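Local coordinates for protein mercuric reductase (Metallosphaera sedula, PDB 4YWO) that probably reduces mercuric ion to elemental mercury at the expense of NADPH, working as an FAD-containing homodimer of the pyridine nucleotide-disulfide oxidoreductase family, at residues I202-S206 / P207-P211; V354-T357 / E358-R362. All blocks are in the same frame, centred on the assembly; numbering follows the deposited sequence. Where two conformers were deposited one is given.

Both contacts are local, each within one unbroken run of chain leaving a strand, and both are partly buried, with some residues inside the protein and others at its surface. Contact 1 follows parallel strand 199-203 into the loop before helix 215-227; contact 2 passes from antiparallel strand 350-355 straight into helix 358-362. One belongs to the pyridine nucleotide-disulfide oxidoreductase part of the chain, the other to the dimerisation domain, with centres 21 Å apart and no touch between them. In the irregular loop of contact 1, one side-chain amide holds a backbone carbonyl; the helix start of contact 2 is closed by a capping box, in which two side chains each accept from the other's backbone amide.

Contact 1 (I202-S206 / P207-P211); sequences ILQRS and PVLIP
With CG anti to the backbone N (chi1 169°) and a bend at chi2 (64°), the chain of Gln204 sends its amide across the turn to the carbonyl of Val208. NE2 of Gln204 donates to O of Val208 at 2.9 Å, almost straight at 169°. The acceptor lies nearly in the glutamine's amide plane, while the donor is tilted modestly from the carbonyl plane. Glutamine suits this place: its chain spans the turn and ends in an N-H group for a loop carbonyl. The same NE2 lies 3.7 Å from CD of Pro211, whose ring comes from the opposite direction.

The turn follows strand 199-203 of the four-stranded parallel sheet and leads to helix 215-227, whose Ser218 bonds O of Leu209. On the inner side, CG2 of Ile202 meets CD2 of Leu209 at 4.0 Å, the two side chains slanting across one another; both apolar residues are buried, Ile202 reaching Met225 and Leu209 reaching Ala221 of that helix. Pro207 and Pro211 restrict the backbone where the chain has no regular structure.

Contact 2 (V354-T357 / E358-R362); sequences VGLT and EAEAR
A capping box closes the N-terminus of helix 358-362, where the chain leaves strand 350-355 of the antiparallel sheet in the dimerisation domain. Thr357 is the N-cap, and it exchanges bonds with Glu360. OG1 of Thr357 accepts from N of Glu360 at 3.0 Å; in return, OE1 of Glu360 accepts from N of Thr357 at 2.9 Å, with an N-H...O angle of 170°. The threonine hydroxyl oxygen sits between its own backbone N and carbonyl carbon (chi1 63°), which turns it to the first turn of the helix. Glu360, extended beyond CG, runs back slantwise over Thr357, and the amide meets OE1 from above the carboxylate plane, 44° out of it. A water donates to the same OE1 and to O of Gly355, tying the carboxylate to the end of the strand.

N of Ala361 donates to O of Thr357 at 3.0 Å, a helical i to i+4 bond. Beside it, CD1 of Leu356 packs on CB of Ala361 at 4.1 Å; the short alanine side chain lets the leucine branch come close to the helix backbone. One turn along the helix, Arg362 grips Glu358 side-on: NH2 of Arg362 is 2.8 Å from OE2 of Glu358, and NE bonds to that same oxygen, which lies in the guanidinium plane. N of Glu358 donates to OE2 of Glu214.

Threonine and glutamate thus supply acceptors for amides at the helix start. The negative charge of Glu360 probably interacts favourably with the helix dipole, while its two donors, the amide and the water, would help stabilise the ionised carboxylate.

Contact 1 (I202-S206 / P207-P211)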
ATOM      1  N   ILE A 202     -25.671  15.189  -1.274  1.00 18.84           N
ATOM      2  CA  ILE A 202     -25.564  14.388  -2.494  1.00 18.36           C
ATOM      3  C   ILE A 202     -26.956  13.961  -2.896  1.00 19.17           C
ATOM      4  O   ILE A 202     -27.676  13.406  -2.067  1.00 21.62           O
ATOM      5  CB  ILE A 202     -24.723  13.106  -2.249  1.00 17.95           C
ATOM      6  CG1 ILE A 202     -23.242  13.495  -2.128  1.00 18.76           C
ATOM      7  CG2 ILE A 202     -24.931  12.096  -3.369  1.00 20.27           C
ATOM      8  CD1 ILE A 202     -22.384  12.336  -1.617  1.00 19.83           C
ATOM      9  N   LEU A 203     -27.330  14.200  -4.138  1.00 18.09           N
ATOM     10  CA  LEU A 203     -28.623  13.801  -4.694  1.00 19.65           C
ATOM     11  C   LEU A 203     -28.405  12.755  -5.780  1.00 19.65           C
ATOM     12  O   LEU A 203     -27.908  13.041  -6.898  1.00 20.14           O
ATOM     13  CB  LEU A 203     -29.283  15.040  -5.305  1.00 22.18           C
ATOM     14  CG  LEU A 203     -29.434  16.219  -4.369  1.00 21.85           C
ATOM     15  CD1 LEU A 203     -29.981  17.493  -5.134  1.00 25.00           C
ATOM     16  CD2 LEU A 203     -30.167  15.949  -3.102  1.00 24.60           C
ATOM     17  N   GLN A 204     -28.781  11.532  -5.440  1.00 19.52           N
ATOM     18  CA  GLN A 204     -28.470  10.355  -6.238  1.00 18.91           C
ATOM     19  C   GLN A 204     -29.783   9.721  -6.715  1.00 20.86           C
ATOM     20  O   GLN A 204     -30.602   9.409  -5.852  1.00 22.78           O
ATOM     21  CB  GLN A 204     -27.702   9.387  -5.353  1.00 18.36           C
ATOM     22  CG  GLN A 204     -27.496   7.978  -5.898  1.00 20.17           C
ATOM     23  CD  GLN A 204     -26.670   7.846  -7.128  1.00 20.85           C
ATOM     24  OE1 GLN A 204     -26.591   8.762  -7.983  1.00 22.68           O
ATOM     25  NE2 GLN A 204     -26.089   6.652  -7.329  1.00 19.81           N
ATOM     26  N   ARG A 205     -29.881   9.437  -8.000  1.00 22.38           N
ATOM     27  CA  ARG A 205     -31.127   8.828  -8.539  1.00 26.67           C
ATOM     28  C   ARG A 205     -31.276   7.381  -8.146  1.00 27.66           C
ATOM     29  O   ARG A 205     -32.341   6.949  -7.701  1.00 25.18           O
ATOM     30  CB  ARG A 205     -31.193   8.999 -10.026  1.00 31.91           C
ATOM     31  CG  ARG A 205     -32.467   8.503 -10.731  1.00 37.79           C
ATOM     32  CD  ARG A 205     -32.109   8.592 -12.229  1.00 46.37           C
ATOM     33  NE  ARG A 205     -33.229   8.612 -13.162  1.00 63.69           N
ATOM     34  CZ  ARG A 205     -34.033   9.659 -13.386  1.00 76.14           C
ATOM     35  NH1 ARG A 205     -33.893  10.816 -12.722  1.00 73.97           N
ATOM     36  NH2 ARG A 205     -35.012   9.543 -14.281  1.00 82.60           N
ATOM     37  N   SER A 206     -30.242   6.571  -8.383  0.50 26.27           N
ATOM     38  CA  SER A 206     -30.301   5.156  -8.005  0.50 26.36           C
ATOM     39  C   SER A 206     -30.527   5.087  -6.492  0.50 22.83           C
ATOM     40  O   SER A 206     -30.285   6.090  -5.830  0.50 22.55           O
ATOM     41  CB  SER A 206     -28.999   4.480  -8.442  0.50 26.85           C
ATOM     42  OG  SER A 206     -28.816   4.686  -9.845  0.50 30.38           O
ATOM     43  N   PRO A 207     -31.032   3.950  -5.920  1.00 22.42           N
ATOM     44  CA  PRO A 207     -31.271   3.723  -4.516  1.00 23.66           C
ATOM     45  C   PRO A 207     -30.051   3.637  -3.619  1.00 21.59           C
ATOM     46  O   PRO A 207     -30.189   3.696  -2.435  1.00 21.16           O
ATOM     47  CB  PRO A 207     -31.947   2.327  -4.472  1.00 27.31           C
ATOM     48  CG  PRO A 207     -32.304   2.049  -5.868  1.00 29.08           C
ATOM     49  CD  PRO A 207     -31.407   2.802  -6.774  1.00 27.88           C
ATOM     50  N   VAL A 208     -28.864   3.503  -4.246  1.00 21.44           N
ATOM     51  CA  VAL A 208     -27.623   3.465  -3.465  1.00 19.81           C
ATOM     52  C   VAL A 208     -26.560   4.259  -4.231  1.00 17.45           C
ATOM     53  O   VAL A 208     -26.661   4.503  -5.408  1.00 18.01           O
ATOM     54  CB  VAL A 208     -27.116   2.014  -3.249  1.00 20.09           C
ATOM     55  CG1 VAL A 208     -28.121   1.228  -2.436  1.00 22.35           C
ATOM     56  CG2 VAL A 208     -26.788   1.327  -4.557  1.00 21.32           C
ATOM     57  N   LEU A 209     -25.567   4.669  -3.445  1.00 17.93           N
ATOM     58  CA  LEU A 209     -24.351   5.236  -4.029  1.00 17.98           C
ATOM     59  C   LEU A 209     -23.562   4.153  -4.757  1.00 16.50           C
ATOM     60  O   LEU A 209     -23.627   2.974  -4.364  1.00 17.00           O
ATOM     61  CB  LEU A 209     -23.541   5.783  -2.925  1.00 16.26           C
ATOM     62  CG  LEU A 209     -24.133   6.961  -2.084  1.00 17.85           C
ATOM     63  CD1 LEU A 209     -23.235   7.332  -0.959  1.00 19.10           C
ATOM     64  CD2 LEU A 209     -24.435   8.174  -2.961  1.00 19.79           C
ATOM     65  N   ILE A 210     -22.724   4.545  -5.718  1.00 14.57           N
ATOM     66  CA  ILE A 210     -21.889   3.651  -6.466  1.00 15.54           C
ATOM     67  C   ILE A 210     -22.507   2.305  -6.739  1.00 16.27           C
ATOM     68  O   ILE A 210     -22.048   1.202  -6.398  1.00 14.81           O
ATOM     69  CB  ILE A 210     -20.433   3.481  -5.846  1.00 15.76           C
ATOM     70  CG1 ILE A 210     -20.487   3.057  -4.413  1.00 17.94           C
ATOM     71  CG2 ILE A 210     -19.623   4.756  -6.033  1.00 15.73           C
ATOM     72  CD1 ILE A 210     -19.082   2.814  -3.785  1.00 16.66           C
ATOM     73  N   PRO A 211     -23.623   2.334  -7.511  1.00 16.86           N
ATOM     74  CA  PRO A 211     -24.393   1.074  -7.645  1.00 19.02           C
ATOM     75  C   PRO A 211     -23.790   0.055  -8.530  1.00 18.62           C
ATOM     76  O   PRO A 211     -24.226  -1.074  -8.533  1.00 21.69           O
ATOM     77  CB  PRO A 211     -25.725   1.609  -8.312  1.00 19.32           C
ATOM     78  CG  PRO A 211     -25.319   2.821  -9.014  1.00 21.79           C
ATOM     79  CD  PRO A 211     -24.330   3.491  -8.084  1.00 19.10           C
TER

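Contact 2 (V354-T357 / E358-R362)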
ATOM      1  N   VAL A 354     -10.666  -4.280  -8.248  1.00 12.93           N
ATOM      2  CA  VAL A 354     -10.041  -4.770  -9.497  1.00 13.02           C
ATOM      3  C   VAL A 354     -10.726  -6.082  -9.866  1.00 13.33           C
ATOM      4  O   VAL A 354     -11.052  -6.871  -8.977  1.00 13.69           O
ATOM      5  CB  VAL A 354      -8.505  -4.925  -9.336  1.00 13.52           C
ATOM      6  CG1 VAL A 354      -8.086  -5.823  -8.201  1.00 13.64           C
ATOM      7  CG2 VAL A 354      -7.813  -5.298 -10.654  1.00 15.72           C
ATOM      8  N   GLY A 355     -10.980  -6.313 -11.149  1.00 13.61           N
ATOM      9  CA  GLY A 355     -11.519  -7.613 -11.592  1.00 14.34           C
ATOM     10  C   GLY A 355     -13.079  -7.593 -11.390  1.00 15.00           C
ATOM     11  O   GLY A 355     -13.786  -6.574 -11.304  1.00 16.92           O
ATOM     12  N   LEU A 356     -13.584  -8.820 -11.346  1.00 16.13           N
ATOM     13  CA  LEU A 356     -15.024  -9.033 -11.374  1.00 16.71           C
ATOM     14  C   LEU A 356     -15.655  -8.864  -9.990  1.00 15.62           C
ATOM     15  O   LEU A 356     -15.077  -9.267  -8.944  1.00 15.92           O
ATOM     16  CB  LEU A 356     -15.245 -10.469 -11.815  1.00 17.89           C
ATOM     17  CG  LEU A 356     -14.700 -10.861 -13.177  1.00 19.14           C
ATOM     18  CD1 LEU A 356     -15.113 -12.316 -13.439  1.00 23.18           C
ATOM     19  CD2 LEU A 356     -15.283  -9.987 -14.218  1.00 22.80           C
ATOM     20  N   THR A 357     -16.883  -8.401 -10.000  1.00 16.06           N
ATOM     21  CA  THR A 357     -17.684  -8.500  -8.788  1.00 16.75           C
ATOM     22  C   THR A 357     -18.125  -9.966  -8.629  1.00 17.82           C
ATOM     23  O   THR A 357     -18.054 -10.751  -9.545  1.00 18.73           O
ATOM     24  CB  THR A 357     -18.954  -7.613  -8.822  1.00 19.07           C
ATOM     25  OG1 THR A 357     -19.814  -8.092  -9.903  1.00 20.41           O
ATOM     26  CG2 THR A 357     -18.638  -6.149  -8.968  1.00 21.15           C
ATOM     27  N   GLU A 358     -18.564 -10.348  -7.420  1.00 18.23           N
ATOM     28  CA  GLU A 358     -19.099 -11.683  -7.217  1.00 19.09           C
ATOM     29  C   GLU A 358     -20.295 -11.988  -8.171  1.00 21.42           C
ATOM     30  O   GLU A 358     -20.334 -13.063  -8.780  1.00 20.88           O
ATOM     31  CB  GLU A 358     -19.502 -11.867  -5.756  1.00 23.22           C
ATOM     32  CG  GLU A 358     -20.008 -13.284  -5.533  1.00 23.72           C
ATOM     33  CD  GLU A 358     -20.364 -13.606  -4.114  1.00 33.77           C
ATOM     34  OE1 GLU A 358     -20.258 -12.738  -3.247  1.00 26.94           O
ATOM     35  OE2 GLU A 358     -20.655 -14.800  -3.908  1.00 31.60           O
ATOM     36  N   ALA A 359     -21.192 -11.057  -8.310  1.00 20.46           N
ATOM     37  CA  ALA A 359     -22.363 -11.234  -9.217  1.00 22.93           C
ATOM     38  C   ALA A 359     -21.905 -11.396 -10.634  1.00 23.99           C
ATOM     39  O   ALA A 359     -22.390 -12.269 -11.345  1.00 26.33           O
ATOM     40  CB  ALA A 359     -23.287 -10.067  -9.137  1.00 22.81           C
ATOM     41  N   GLU A 360     -20.902 -10.603 -11.083  1.00 21.23           N
ATOM     42  CA  GLU A 360     -20.381 -10.787 -12.434  1.00 23.01           C
ATOM     43  C   GLU A 360     -19.770 -12.131 -12.625  1.00 22.25           C
ATOM     44  O   GLU A 360     -19.912 -12.729 -13.677  1.00 25.34           O
ATOM     45  CB  GLU A 360     -19.338  -9.704 -12.792  1.00 22.63           C
ATOM     46  CG  GLU A 360     -19.971  -8.385 -12.975  1.00 22.28           C
ATOM     47  CD  GLU A 360     -19.015  -7.213 -12.896  1.00 26.91           C
ATOM     48  OE1 GLU A 360     -17.806  -7.389 -12.592  1.00 23.87           O
ATOM     49  OE2 GLU A 360     -19.451  -6.096 -13.256  1.00 29.42           O
ATOM     50  N   ALA A 361     -19.021 -12.668 -11.652  1.00 18.77           N
ATOM     51  CA  ALA A 361     -18.390 -13.951 -11.773  1.00 19.02           C
ATOM     52  C   ALA A 361     -19.495 -15.049 -11.809  1.00 25.18           C
ATOM     53  O   ALA A 361     -19.388 -16.023 -12.569  1.00 22.95           O
ATOM     54  CB  ALA A 361     -17.445 -14.188 -10.633  1.00 21.46           C
ATOM     55  N   ARG A 362     -20.486 -14.904 -10.956  1.00 22.23           N
ATOM     56  CA  ARG A 362     -21.557 -15.949 -10.880  1.00 25.69           C
ATOM     57  C   ARG A 362     -22.381 -15.953 -12.136  1.00 28.91           C
ATOM     58  O   ARG A 362     -23.039 -16.964 -12.393  1.00 34.01           O
ATOM     59  CB  ARG A 362     -22.420 -15.735  -9.639  1.00 23.37           C
ATOM     60  CG  ARG A 362     -21.663 -16.143  -8.386  1.00 23.10           C
ATOM     61  CD  ARG A 362     -22.603 -16.201  -7.170  1.00 24.73           C
ATOM     62  NE  ARG A 362     -21.840 -16.416  -5.944  1.00 26.35           N
ATOM     63  CZ  ARG A 362     -21.222 -17.529  -5.585  1.00 30.14           C
ATOM     64  NH1 ARG A 362     -21.287 -18.623  -6.293  1.00 34.07           N
ATOM     65  NH2 ARG A 362     -20.539 -17.531  -4.475  1.00 34.27           N
TER
HETATM   66  O   HOH W   1     -15.997  -5.493 -12.186  1.00 28.04           O